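Local coordinates for putative uncharacterized protein (Chaetomium thermophilum, PDB 5T8V) that probably loads cohesin onto chromatin as a Scc2/Nipped-B family member, this chain being its C-terminal, HEAT-repeat-containing fragment, at residues 43-46 and 52-55; 100-105 and 159-164; 115-120 and 187-192; 169-174 and 248-253. All blocks are in the same frame, centred on the assembly; numbering follows the deposited sequence.

Interaction 1 (43-46 and 52-55); sequences MAIF and ATLA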
loop_
_atom_site.group_PDB
_atom_site.type_symbol
_atom_site.label_atom_id
_atom_site.label_comp_id
_atom_site.label_asym_id
_atom_site.label_seq_id
_atom_site.Cartn_x
_atom_site.Cartn_y
_atom_site.Cartn_z
ATOM N N MET A 43 -8.557 52.778 -56.417
ATOM C CA MET A 43 -8.957 51.375 -56.393
ATOM C C MET A 43 -7.959 50.452 -57.073
ATOM O O MET A 43 -7.744 49.335 -56.603
ATOM C CB MET A 43 -10.324 51.206 -57.064
ATOM C CG MET A 43 -11.491 51.736 -56.246
ATOM S SD MET A 43 -13.068 51.577 -57.107
ATOM C CE MET A 43 -14.221 51.857 -55.765
ATOM N N ALA A 44 -7.344 50.890 -58.166
ATOM C CA ALA A 44 -6.423 50.062 -58.929
ATOM C C ALA A 44 -4.976 50.463 -58.656
ATOM O O ALA A 44 -4.685 51.514 -58.082
ATOM C CB ALA A 44 -6.728 50.165 -60.426
ATOM N N ILE A 45 -4.066 49.593 -59.082
ATOM C CA ILE A 45 -2.629 49.804 -58.966
ATOM C C ILE A 45 -2.033 49.701 -60.361
ATOM O O ILE A 45 -2.313 48.743 -61.093
ATOM C CB ILE A 45 -1.978 48.783 -58.012
ATOM C CG1 ILE A 45 -2.377 49.093 -56.564
ATOM C CG2 ILE A 45 -0.451 48.784 -58.166
ATOM C CD1 ILE A 45 -1.897 48.068 -55.549
ATOM N N PHE A 46 -1.220 50.689 -60.724
ATOM C CA PHE A 46 -0.555 50.720 -62.019
ATOM C C PHE A 46 0.782 49.995 -61.914
ATOM O O PHE A 46 1.639 50.378 -61.110
ATOM C CB PHE A 46 -0.354 52.162 -62.478
ATOM C CG PHE A 46 0.376 52.287 -63.783
ATOM C CD1 PHE A 46 -0.303 52.183 -64.983
ATOM C CD2 PHE A 46 1.741 52.514 -63.810
ATOM C CE1 PHE A 46 0.363 52.300 -66.185
ATOM C CE2 PHE A 46 2.414 52.631 -65.011
ATOM C CZ PHE A 46 1.725 52.524 -66.200
ATOM N N ALA A 52 -2.654 46.453 -64.904
ATOM C CA ALA A 52 -3.022 47.239 -63.733
ATOM C C ALA A 52 -4.021 46.447 -62.901
ATOM O O ALA A 52 -5.076 46.047 -63.405
ATOM C CB ALA A 52 -3.603 48.593 -64.142
ATOM N N THR A 53 -3.702 46.214 -61.632
ATOM C CA THR A 53 -4.439 45.260 -60.821
ATOM C C THR A 53 -5.396 45.978 -59.873
ATOM O O THR A 53 -5.457 47.206 -59.816
ATOM C CB THR A 53 -3.469 44.372 -60.041
ATOM O OG1 THR A 53 -2.660 45.185 -59.184
ATOM C CG2 THR A 53 -2.574 43.596 -60.997
ATOM N N LEU A 54 -6.167 45.191 -59.128
ATOM C CA LEU A 54 -7.074 45.720 -58.121
ATOM C C LEU A 54 -6.380 45.733 -56.766
ATOM O O LEU A 54 -5.662 44.792 -56.413
ATOM C CB LEU A 54 -8.353 44.882 -58.052
ATOM C CG LEU A 54 -9.205 44.832 -59.325
ATOM C CD1 LEU A 54 -10.323 43.816 -59.179
ATOM C CD2 LEU A 54 -9.781 46.200 -59.654
ATOM N N ALA A 55 -6.592 46.806 -56.012
ATOM C CA ALA A 55 -5.961 46.933 -54.708
ATOM C C ALA A 55 -6.619 45.993 -53.700
ATOM O O ALA A 55 -7.717 45.476 -53.911
ATOM C CB ALA A 55 -6.037 48.375 -54.213
#

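Interaction 2 (100-105 and 159-164); sequences LDFSVQ and CKRLID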
loop_
_atom_site.group_PDB
_atom_site.type_symbol
_atom_site.label_atom_id
_atom_site.label_comp_id
_atom_site.label_asym_id
_atom_site.label_seq_id
_atom_site.Cartn_x
_atom_site.Cartn_y
_atom_site.Cartn_z
ATOM N N LEU A 100 8.582 37.144 -56.248
ATOM C CA LEU A 100 8.979 38.053 -55.186
ATOM C C LEU A 100 9.264 37.291 -53.896
ATOM O O LEU A 100 8.620 36.285 -53.584
ATOM C CB LEU A 100 7.881 39.091 -54.949
ATOM C CG LEU A 100 8.079 40.064 -53.786
ATOM C CD1 LEU A 100 9.291 40.947 -54.024
ATOM C CD2 LEU A 100 6.828 40.902 -53.587
ATOM N N ASP A 101 10.246 37.784 -53.145
ATOM C CA ASP A 101 10.613 37.235 -51.842
ATOM C C ASP A 101 10.263 38.278 -50.786
ATOM O O ASP A 101 11.047 39.194 -50.520
ATOM C CB ASP A 101 12.095 36.870 -51.798
ATOM C CG ASP A 101 12.575 36.557 -50.395
ATOM O OD1 ASP A 101 12.384 35.410 -49.940
ATOM O OD2 ASP A 101 13.142 37.459 -49.745
ATOM N N PHE A 102 9.079 38.136 -50.192
ATOM C CA PHE A 102 8.596 39.056 -49.171
ATOM C C PHE A 102 8.864 38.549 -47.759
ATOM O O PHE A 102 8.219 39.007 -46.808
ATOM C CB PHE A 102 7.101 39.320 -49.363
ATOM C CG PHE A 102 6.278 38.073 -49.533
ATOM C CD1 PHE A 102 5.925 37.299 -48.439
ATOM C CD2 PHE A 102 5.850 37.681 -50.789
ATOM C CE1 PHE A 102 5.167 36.156 -48.599
ATOM C CE2 PHE A 102 5.090 36.541 -50.955
ATOM C CZ PHE A 102 4.749 35.777 -49.858
ATOM N N SER A 103 9.806 37.625 -47.600
ATOM C CA SER A 103 10.086 37.057 -46.292
ATOM C C SER A 103 10.846 38.048 -45.417
ATOM O O SER A 103 11.597 38.899 -45.903
ATOM C CB SER A 103 10.890 35.764 -46.433
ATOM O OG SER A 103 12.110 35.993 -47.117
ATOM N N VAL A 104 10.635 37.932 -44.115
ATOM C CA VAL A 104 11.355 38.721 -43.122
ATOM C C VAL A 104 12.553 37.918 -42.643
ATOM O O VAL A 104 12.474 36.694 -42.480
ATOM C CB VAL A 104 10.428 39.099 -41.951
ATOM C CG1 VAL A 104 11.226 39.626 -40.760
ATOM C CG2 VAL A 104 9.412 40.135 -42.397
ATOM N N GLN A 105 13.666 38.606 -42.413
ATOM C CA GLN A 105 14.885 37.989 -41.911
ATOM C C GLN A 105 15.241 38.591 -40.560
ATOM O O GLN A 105 15.189 39.811 -40.377
ATOM C CB GLN A 105 16.043 38.177 -42.896
ATOM C CG GLN A 105 15.988 37.246 -44.097
ATOM C CD GLN A 105 16.193 35.792 -43.714
ATOM O OE1 GLN A 105 16.348 35.463 -42.538
ATOM N NE2 GLN A 105 16.194 34.913 -44.708
ATOM N N CYS A 159 0.312 30.937 -49.711
ATOM C CA CYS A 159 0.134 30.457 -48.345
ATOM C C CYS A 159 1.448 29.928 -47.779
ATOM O O CYS A 159 1.844 30.285 -46.661
ATOM C CB CYS A 159 -0.951 29.380 -48.304
ATOM S SG CYS A 159 -2.623 30.014 -48.562
ATOM N N LYS A 160 2.145 29.084 -48.543
ATOM C CA LYS A 160 3.425 28.561 -48.074
ATOM C C LYS A 160 4.396 29.691 -47.743
ATOM O O LYS A 160 4.966 29.732 -46.647
ATOM C CB LYS A 160 4.032 27.625 -49.120
ATOM C CG LYS A 160 3.631 26.164 -48.947
ATOM C CD LYS A 160 4.672 25.206 -49.519
ATOM C CE LYS A 160 4.362 24.819 -50.955
ATOM N NZ LYS A 160 5.384 23.879 -51.502
ATOM N N ARG A 161 4.592 30.624 -48.679
ATOM C CA ARG A 161 5.573 31.684 -48.467
ATOM C C ARG A 161 5.137 32.639 -47.362
ATOM O O ARG A 161 5.987 33.243 -46.697
ATOM C CB ARG A 161 5.816 32.447 -49.770
ATOM C CG ARG A 161 6.102 31.543 -50.962
ATOM C CD ARG A 161 7.012 32.196 -51.993
ATOM N NE ARG A 161 6.480 33.453 -52.519
ATOM C CZ ARG A 161 5.545 33.546 -53.461
ATOM N NH1 ARG A 161 5.006 32.454 -53.991
ATOM N NH2 ARG A 161 5.139 34.739 -53.869
ATOM N N LEU A 162 3.828 32.788 -47.150
ATOM C CA LEU A 162 3.343 33.613 -46.048
ATOM C C LEU A 162 3.646 32.965 -44.706
ATOM O O LEU A 162 4.061 33.645 -43.761
ATOM C CB LEU A 162 1.840 33.853 -46.192
ATOM C CG LEU A 162 1.400 34.927 -47.190
ATOM C CD1 LEU A 162 -0.103 34.856 -47.397
ATOM C CD2 LEU A 162 1.810 36.316 -46.717
ATOM N N ILE A 163 3.443 31.652 -44.603
ATOM C CA ILE A 163 3.716 30.957 -43.349
ATOM C C ILE A 163 5.215 30.937 -43.067
ATOM O O ILE A 163 5.656 31.249 -41.956
ATOM C CB ILE A 163 3.123 29.538 -43.391
ATOM C CG1 ILE A 163 1.595 29.621 -43.465
ATOM C CG2 ILE A 163 3.549 28.729 -42.167
ATOM C CD1 ILE A 163 0.926 28.326 -43.825
ATOM N N ASP A 164 6.020 30.579 -44.070
ATOM C CA ASP A 164 7.461 30.470 -43.854
ATOM C C ASP A 164 8.105 31.835 -43.638
ATOM O O ASP A 164 9.021 31.971 -42.819
ATOM C CB ASP A 164 8.119 29.765 -45.041
ATOM C CG ASP A 164 7.862 28.273 -45.057
ATOM O OD1 ASP A 164 7.653 27.687 -43.973
ATOM O OD2 ASP A 164 7.878 27.684 -46.158
#

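Interaction 3 (115-120 and 187-192); sequences QWLELL and SSCKRR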
loop_
_atom_site.group_PDB
_atom_site.type_symbol
_atom_site.label_atom_id
_atom_site.label_comp_id
_atom_site.label_asym_id
_atom_site.label_seq_id
_atom_site.Cartn_x
_atom_site.Cartn_y
_atom_site.Cartn_z
ATOM N N GLN A 115 12.198 49.188 -46.627
ATOM C CA GLN A 115 12.164 48.643 -47.978
ATOM C C GLN A 115 11.189 47.478 -48.077
ATOM O O GLN A 115 10.613 47.239 -49.145
ATOM C CB GLN A 115 13.570 48.208 -48.390
ATOM C CG GLN A 115 13.640 47.417 -49.687
ATOM C CD GLN A 115 15.069 47.172 -50.136
ATOM O OE1 GLN A 115 15.900 48.083 -50.128
ATOM N NE2 GLN A 115 15.366 45.935 -50.520
ATOM N N TRP A 116 10.989 46.749 -46.977
ATOM C CA TRP A 116 10.025 45.653 -46.973
ATOM C C TRP A 116 8.594 46.177 -47.008
ATOM O O TRP A 116 7.727 45.589 -47.664
ATOM C CB TRP A 116 10.251 44.780 -45.738
ATOM C CG TRP A 116 9.314 43.615 -45.619
ATOM C CD1 TRP A 116 9.349 42.461 -46.342
ATOM C CD2 TRP A 116 8.214 43.488 -44.710
ATOM N NE1 TRP A 116 8.335 41.624 -45.945
ATOM C CE2 TRP A 116 7.625 42.232 -44.943
ATOM C CE3 TRP A 116 7.670 44.314 -43.723
ATOM C CZ2 TRP A 116 6.516 41.783 -44.228
ATOM C CZ3 TRP A 116 6.571 43.867 -43.014
ATOM C CH2 TRP A 116 6.007 42.614 -43.269
ATOM N N LEU A 117 8.333 47.290 -46.318
ATOM C CA LEU A 117 6.985 47.837 -46.223
ATOM C C LEU A 117 6.457 48.336 -47.561
ATOM O O LEU A 117 5.248 48.558 -47.688
ATOM C CB LEU A 117 6.956 48.978 -45.206
ATOM C CG LEU A 117 6.912 48.556 -43.738
ATOM C CD1 LEU A 117 7.518 49.622 -42.848
ATOM C CD2 LEU A 117 5.485 48.277 -43.325
ATOM N N GLU A 118 7.324 48.527 -48.552
ATOM C CA GLU A 118 6.874 48.987 -49.858
ATOM C C GLU A 118 6.265 47.871 -50.695
ATOM O O GLU A 118 5.593 48.160 -51.690
ATOM C CB GLU A 118 8.042 49.630 -50.609
ATOM C CG GLU A 118 8.689 50.774 -49.840
ATOM C CD GLU A 118 9.701 51.541 -50.666
ATOM O OE1 GLU A 118 10.481 52.318 -50.076
ATOM O OE2 GLU A 118 9.719 51.368 -51.904
ATOM N N LEU A 119 6.477 46.610 -50.312
ATOM C CA LEU A 119 5.877 45.483 -51.011
ATOM C C LEU A 119 4.418 45.271 -50.634
ATOM O O LEU A 119 3.691 44.607 -51.382
ATOM C CB LEU A 119 6.653 44.201 -50.704
ATOM C CG LEU A 119 8.165 44.229 -50.929
ATOM C CD1 LEU A 119 8.822 43.030 -50.257
ATOM C CD2 LEU A 119 8.483 44.256 -52.413
ATOM N N LEU A 120 3.975 45.818 -49.504
ATOM C CA LEU A 120 2.663 45.455 -48.978
ATOM C C LEU A 120 1.519 45.744 -49.939
ATOM O O LEU A 120 0.573 44.939 -49.978
ATOM C CB LEU A 120 2.428 46.164 -47.637
ATOM C CG LEU A 120 3.390 45.828 -46.494
ATOM C CD1 LEU A 120 2.875 46.440 -45.201
ATOM C CD2 LEU A 120 3.591 44.325 -46.327
ATOM N N SER A 187 7.459 46.593 -34.489
ATOM C CA SER A 187 6.541 47.112 -33.484
ATOM C C SER A 187 6.133 48.544 -33.795
ATOM O O SER A 187 5.048 48.981 -33.394
ATOM C CB SER A 187 7.187 47.033 -32.099
ATOM O OG SER A 187 7.504 45.695 -31.755
ATOM N N SER A 188 6.982 49.291 -34.504
ATOM C CA SER A 188 6.650 50.660 -34.874
ATOM C C SER A 188 5.649 50.748 -36.025
ATOM O O SER A 188 5.101 51.831 -36.256
ATOM C CB SER A 188 7.925 51.421 -35.242
ATOM O OG SER A 188 7.665 52.804 -35.406
ATOM N N CYS A 189 5.395 49.649 -36.748
ATOM C CA CYS A 189 4.431 49.636 -37.847
ATOM C C CYS A 189 3.455 48.461 -37.726
ATOM O O CYS A 189 2.957 47.932 -38.738
ATOM C CB CYS A 189 5.148 49.615 -39.196
ATOM S SG CYS A 189 6.324 48.268 -39.402
ATOM N N LYS A 190 3.188 48.032 -36.490
ATOM C CA LYS A 190 2.026 47.201 -36.186
ATOM C C LYS A 190 0.863 47.435 -37.144
ATOM O O LYS A 190 0.401 46.504 -37.811
ATOM C CB LYS A 190 1.521 47.472 -34.766
ATOM C CG LYS A 190 2.449 47.083 -33.645
ATOM C CD LYS A 190 1.834 47.463 -32.307
ATOM C CE LYS A 190 2.715 47.045 -31.142
ATOM N NZ LYS A 190 4.045 47.709 -31.185
ATOM N N ARG A 191 0.371 48.677 -37.202
ATOM C CA ARG A 191 -0.883 48.946 -37.898
ATOM C C ARG A 191 -0.805 48.570 -39.367
ATOM O O ARG A 191 -1.832 48.259 -39.981
ATOM C CB ARG A 191 -1.263 50.418 -37.762
ATOM C CG ARG A 191 -2.747 50.673 -37.982
ATOM C CD ARG A 191 -3.143 52.081 -37.588
ATOM N NE ARG A 191 -4.547 52.153 -37.206
ATOM C CZ ARG A 191 -5.119 53.215 -36.647
ATOM N NH1 ARG A 191 -4.410 54.309 -36.397
ATOM N NH2 ARG A 191 -6.406 53.177 -36.333
ATOM N N ARG A 192 0.391 48.608 -39.950
ATOM C CA ARG A 192 0.550 48.147 -41.320
ATOM C C ARG A 192 0.695 46.635 -41.382
ATOM O O ARG A 192 0.333 46.026 -42.395
ATOM C CB ARG A 192 1.758 48.820 -41.968
ATOM C CG ARG A 192 1.677 50.341 -41.980
ATOM C CD ARG A 192 2.745 50.954 -42.869
ATOM N NE ARG A 192 2.571 50.574 -44.270
ATOM C CZ ARG A 192 3.365 50.964 -45.261
ATOM N NH1 ARG A 192 4.403 51.754 -45.018
ATOM N NH2 ARG A 192 3.121 50.563 -46.502
#

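Interaction 4 (169-174 and 248-253); sequences PLAELR and QKFDGF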
loop_
_atom_site.group_PDB
_atom_site.type_symbol
_atom_site.label_atom_id
_atom_site.label_comp_id
_atom_site.label_asym_id
_atom_site.label_seq_id
_atom_site.Cartn_x
_atom_site.Cartn_y
_atom_site.Cartn_z
ATOM N N PRO A 169 8.080 33.701 -38.516
ATOM C CA PRO A 169 9.151 34.546 -37.962
ATOM C C PRO A 169 8.639 35.721 -37.149
ATOM O O PRO A 169 9.320 36.154 -36.211
ATOM C CB PRO A 169 9.922 35.006 -39.208
ATOM C CG PRO A 169 8.989 34.796 -40.353
ATOM C CD PRO A 169 8.144 33.623 -39.986
ATOM N N LEU A 170 7.460 36.257 -37.476
ATOM C CA LEU A 170 6.902 37.338 -36.669
ATOM C C LEU A 170 6.433 36.825 -35.316
ATOM O O LEU A 170 6.664 37.472 -34.288
ATOM C CB LEU A 170 5.751 38.016 -37.409
ATOM C CG LEU A 170 6.143 39.102 -38.415
ATOM C CD1 LEU A 170 4.939 39.520 -39.238
ATOM C CD2 LEU A 170 6.729 40.309 -37.706
ATOM N N ALA A 171 5.771 35.668 -35.294
ATOM C CA ALA A 171 5.348 35.092 -34.024
ATOM C C ALA A 171 6.545 34.766 -33.142
ATOM O O ALA A 171 6.504 34.979 -31.924
ATOM C CB ALA A 171 4.509 33.840 -34.272
ATOM N N GLU A 172 7.626 34.258 -33.737
ATOM C CA GLU A 172 8.779 33.814 -32.963
ATOM C C GLU A 172 9.708 34.952 -32.563
ATOM O O GLU A 172 10.515 34.776 -31.644
ATOM C CB GLU A 172 9.574 32.775 -33.755
ATOM C CG GLU A 172 8.786 31.522 -34.099
ATOM C CD GLU A 172 9.644 30.445 -34.732
ATOM O OE1 GLU A 172 10.873 30.642 -34.824
ATOM O OE2 GLU A 172 9.089 29.400 -35.135
ATOM N N LEU A 173 9.617 36.106 -33.219
ATOM C CA LEU A 173 10.562 37.188 -32.968
ATOM C C LEU A 173 10.395 37.731 -31.555
ATOM O O LEU A 173 9.281 38.048 -31.126
ATOM C CB LEU A 173 10.365 38.311 -33.984
ATOM C CG LEU A 173 11.453 39.384 -33.963
ATOM C CD1 LEU A 173 12.734 38.850 -34.585
ATOM C CD2 LEU A 173 10.984 40.642 -34.676
ATOM N N ARG A 174 11.510 37.853 -30.840
ATOM C CA ARG A 174 11.528 38.358 -29.477
ATOM C C ARG A 174 12.407 39.599 -29.394
ATOM O O ARG A 174 13.068 39.992 -30.358
ATOM C CB ARG A 174 12.029 37.286 -28.503
ATOM C CG ARG A 174 11.155 36.045 -28.452
ATOM C CD ARG A 174 9.783 36.345 -27.862
ATOM N NE ARG A 174 8.921 35.164 -27.858
ATOM C CZ ARG A 174 8.139 34.796 -28.870
ATOM N NH1 ARG A 174 8.096 35.513 -29.985
ATOM N NH2 ARG A 174 7.396 33.702 -28.766
ATOM N N GLN A 248 -3.254 37.248 -29.828
ATOM C CA GLN A 248 -4.528 36.671 -30.242
ATOM C C GLN A 248 -4.610 36.500 -31.754
ATOM O O GLN A 248 -5.261 35.567 -32.236
ATOM C CB GLN A 248 -5.684 37.539 -29.747
ATOM C CG GLN A 248 -5.806 37.594 -28.231
ATOM C CD GLN A 248 -7.155 38.114 -27.769
ATOM O OE1 GLN A 248 -8.105 38.188 -28.550
ATOM N NE2 GLN A 248 -7.245 38.478 -26.496
ATOM N N LYS A 249 -3.972 37.386 -32.517
ATOM C CA LYS A 249 -3.956 37.241 -33.970
ATOM C C LYS A 249 -3.328 35.906 -34.367
ATOM O O LYS A 249 -3.902 35.126 -35.148
ATOM C CB LYS A 249 -3.199 38.427 -34.578
ATOM C CG LYS A 249 -3.509 38.726 -36.034
ATOM C CD LYS A 249 -4.950 39.198 -36.233
ATOM C CE LYS A 249 -5.279 39.347 -37.707
ATOM N NZ LYS A 249 -6.721 39.637 -37.937
ATOM N N PHE A 250 -2.158 35.607 -33.799
ATOM C CA PHE A 250 -1.518 34.323 -34.052
ATOM C C PHE A 250 -2.399 33.172 -33.580
ATOM O O PHE A 250 -2.477 32.130 -34.244
ATOM C CB PHE A 250 -0.150 34.275 -33.370
ATOM C CG PHE A 250 0.820 35.303 -33.884
ATOM C CD1 PHE A 250 1.249 35.273 -35.199
ATOM C CD2 PHE A 250 1.310 36.291 -33.049
ATOM C CE1 PHE A 250 2.145 36.214 -35.674
ATOM C CE2 PHE A 250 2.207 37.234 -33.520
ATOM C CZ PHE A 250 2.625 37.193 -34.833
ATOM N N ASP A 251 -3.074 33.338 -32.436
ATOM C CA ASP A 251 -4.054 32.334 -32.034
ATOM C C ASP A 251 -5.050 32.081 -33.158
ATOM O O ASP A 251 -5.381 30.928 -33.466
ATOM C CB ASP A 251 -4.788 32.767 -30.764
ATOM C CG ASP A 251 -3.890 32.787 -29.540
ATOM O OD1 ASP A 251 -2.740 32.303 -29.628
ATOM O OD2 ASP A 251 -4.344 33.277 -28.484
ATOM N N GLY A 252 -5.532 33.153 -33.787
ATOM C CA GLY A 252 -6.412 32.994 -34.931
ATOM C C GLY A 252 -5.791 32.136 -36.012
ATOM O O GLY A 252 -6.462 31.290 -36.612
ATOM N N PHE A 253 -4.496 32.330 -36.271
ATOM C CA PHE A 253 -3.829 31.452 -37.229
ATOM C C PHE A 253 -3.907 29.994 -36.787
ATOM O O PHE A 253 -4.246 29.110 -37.583
ATOM C CB PHE A 253 -2.378 31.876 -37.426
ATOM C CG PHE A 253 -2.214 33.016 -38.377
ATOM C CD1 PHE A 253 -2.382 32.825 -39.735
ATOM C CD2 PHE A 253 -1.899 34.279 -37.916
ATOM C CE1 PHE A 253 -2.236 33.874 -40.617
ATOM C CE2 PHE A 253 -1.749 35.330 -38.792
ATOM C CZ PHE A 253 -1.916 35.127 -40.146
#

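Interaction 1 (43-46 and 52-55)
A two-stranded antiparallel beta hairpin pairs A44, I45 and F46 with L54, T53 and A52, a small exception in a chain built overwhelmingly of helices. It links helix 9-36 to helix 56-71 along the chain, and its short strands run with their N-to-C directions 153° apart. The central, hydrogen-bonded pair is I45 with T53: I45 N donates to T53 O at 2.9 Å. In return, T53 N donates to I45 O, also at 2.9 Å. A third bond extends the pairing beyond the strands, from A55 N to M43 O at 2.8 Å, and since A55 is the N-cap residue of helix 56-71, it ties the start of that helix to the residue just before the first strand.

The two faces of the sheet have different partners. F46 and A52 project from one face, where A52 packs on I35 of helix 9-36. I45 and T53 share the other, where T53 also reaches S92 and A93 of helix 81-96. The non-hydrogen-bonded pair A44 and L54 diverges, L54 turning to side chains of helices 9-36, 56-71 and 81-96. With its hydroxyl held between backbone N and carbonyl carbon (chi1 60°), T53 sets OG1 beside its cross-strand neighbour, 3.8 Å from I45 CB, while I45 CD1 reaches diagonally across to A55 CB, 4.4 Å away.

Interaction 2 (100-105 and 159-164)
F102 lays the far end of its ring against R161 and L162, and the contact is carried mainly by F102 and R161. The F102 chi1 of 49° places CG between the backbone N and the carbonyl carbon, and from there the ring reaches across to the helix. F102 CZ lies 3.5 Å from R161 CB, F102 CE1 is 3.9 Å from L162 CD2, and the backbone N of L162 sits at the ring edge, in its plane.

R161 runs across the phenylalanine at about a right angle. Its chain bends at chi3 (-58°), which carries the guanidinium back past the ring, so that NH2 stands at the ring edge, 3.4 Å from F102 CE2. The two planes are 48° apart, far from a parallel stack. R161 NE approaches L100 O, at 3.7 Å, without a hydrogen bond.

In this helical-repeat fold of the HEAT type, the loop between helices 81-96 and 112-117 packs against helix 149-172, where V104 also pairs through its backbone with G165. L158 and I166 of that helix and L123 of helix 120-136 complete the setting of the ring. Cutting F102 back to an alanine would probably open a gap beside R161 CB and L162 CD2 and let the guanidinium turn more easily. Within the loop, S103 OG donates to the syn side of D101 OD1 at 2.9 Å, tilted out of the carboxylate plane.

Interaction 3 (115-120 and 187-192)
L117 and R192 meet where two helix junctions of the HEAT-type array come together, that of helices 112-117 and 120-136 and that of helices 180-187 and 190-213. The joint is a mixture of apolar packing and the covering of a charged group, with no hydrogen bond crossing it.

The apolar part centres on the branched end of L117. Its CD1 rests 3.9 Å from C189 SG, and the sulfur is turned to it by a chi1 of 55°, which sets SG between the backbone N and the carbonyl carbon of C189. L120 adds a second point of packing further along the chain: its CD1 is 4.2 Å from R192 CB, and also touches the backbone carbonyl oxygen of R192.

The charged part is the guanidinium of R192. The arginine chain bends at chi3 (64°) and runs past L117, so that one face of the flat group lies against the leucine: L117 CB is 3.8 Å from R192 NH1, and L117 CD2 is 3.8 Å from R192 NE, off toward the rim of the group. R192 NH2 also comes near L117 O, but the two are not hydrogen-bonded.

Polar bonds here stay within one side of the joint. R192 N donates to C189 O at 2.9 Å, and K190 folds its chain back over the turn, where NZ donates to S187 O at 2.7 Å, the donor tilted 22° from the carbonyl plane.

Interaction 4 (169-174 and 248-253)
The ring of F250 lies flat against A171, and a CH-pi contact carries the meeting of these segments. A171 CB stands over the centre of one face, 3.7 Å from the ring centroid and only 14° off the ring normal. The A171 backbone lies over the far part of the ring, with its N 3.5 Å from F250 CZ. CG of F250 is anti to the carbonyl carbon (chi1 -62°), and this turn of the side chain carries the ring across to the neighbouring helix.

The remaining apolar packing is slighter: L170 CB is 4.1 Å from F250 CZ. L170 and F250 both also touch M197, so that helix 190-213 joins helices 149-172 and 247-267 in the buried interior of this HEAT-type helical stack. Were F250 an alanine, A171 CB would probably lose its aromatic face and a gap open between the segments.

The polar bonds lie at the end of helix 149-172. R174 turns its guanidinium back on the last turn; NH1 donates to A171 O at 2.6 Å, nearly straight (172°), and to L173 O from above that carbonyl's plane, both oxygens within the guanidinium plane, while NH2 bonds to E235 O.

How the interactions relate
The four contacts lie on the same side of the chain's centre, toward its N-terminal end. Interaction 1 comes first along the chain and stands apart, its centre 19 to 29 Å from the others. Interactions 2, 3 and 4 have centres 14 to 16 Å apart. Interactions 2 and 3 alternate along the sequence and touch: F102 O lies 2.8 Å from W116 NE1, a probable hydrogen bond, with L100 and L119 packing beside it. Interactions 2 and 4 share helix 149-172 and meet at D164 and P169. Segments of interactions 3 and 4 also alternate but do not touch, consistent with neighbouring helices of the N-terminal part of this HEAT-type array packing layer upon layer.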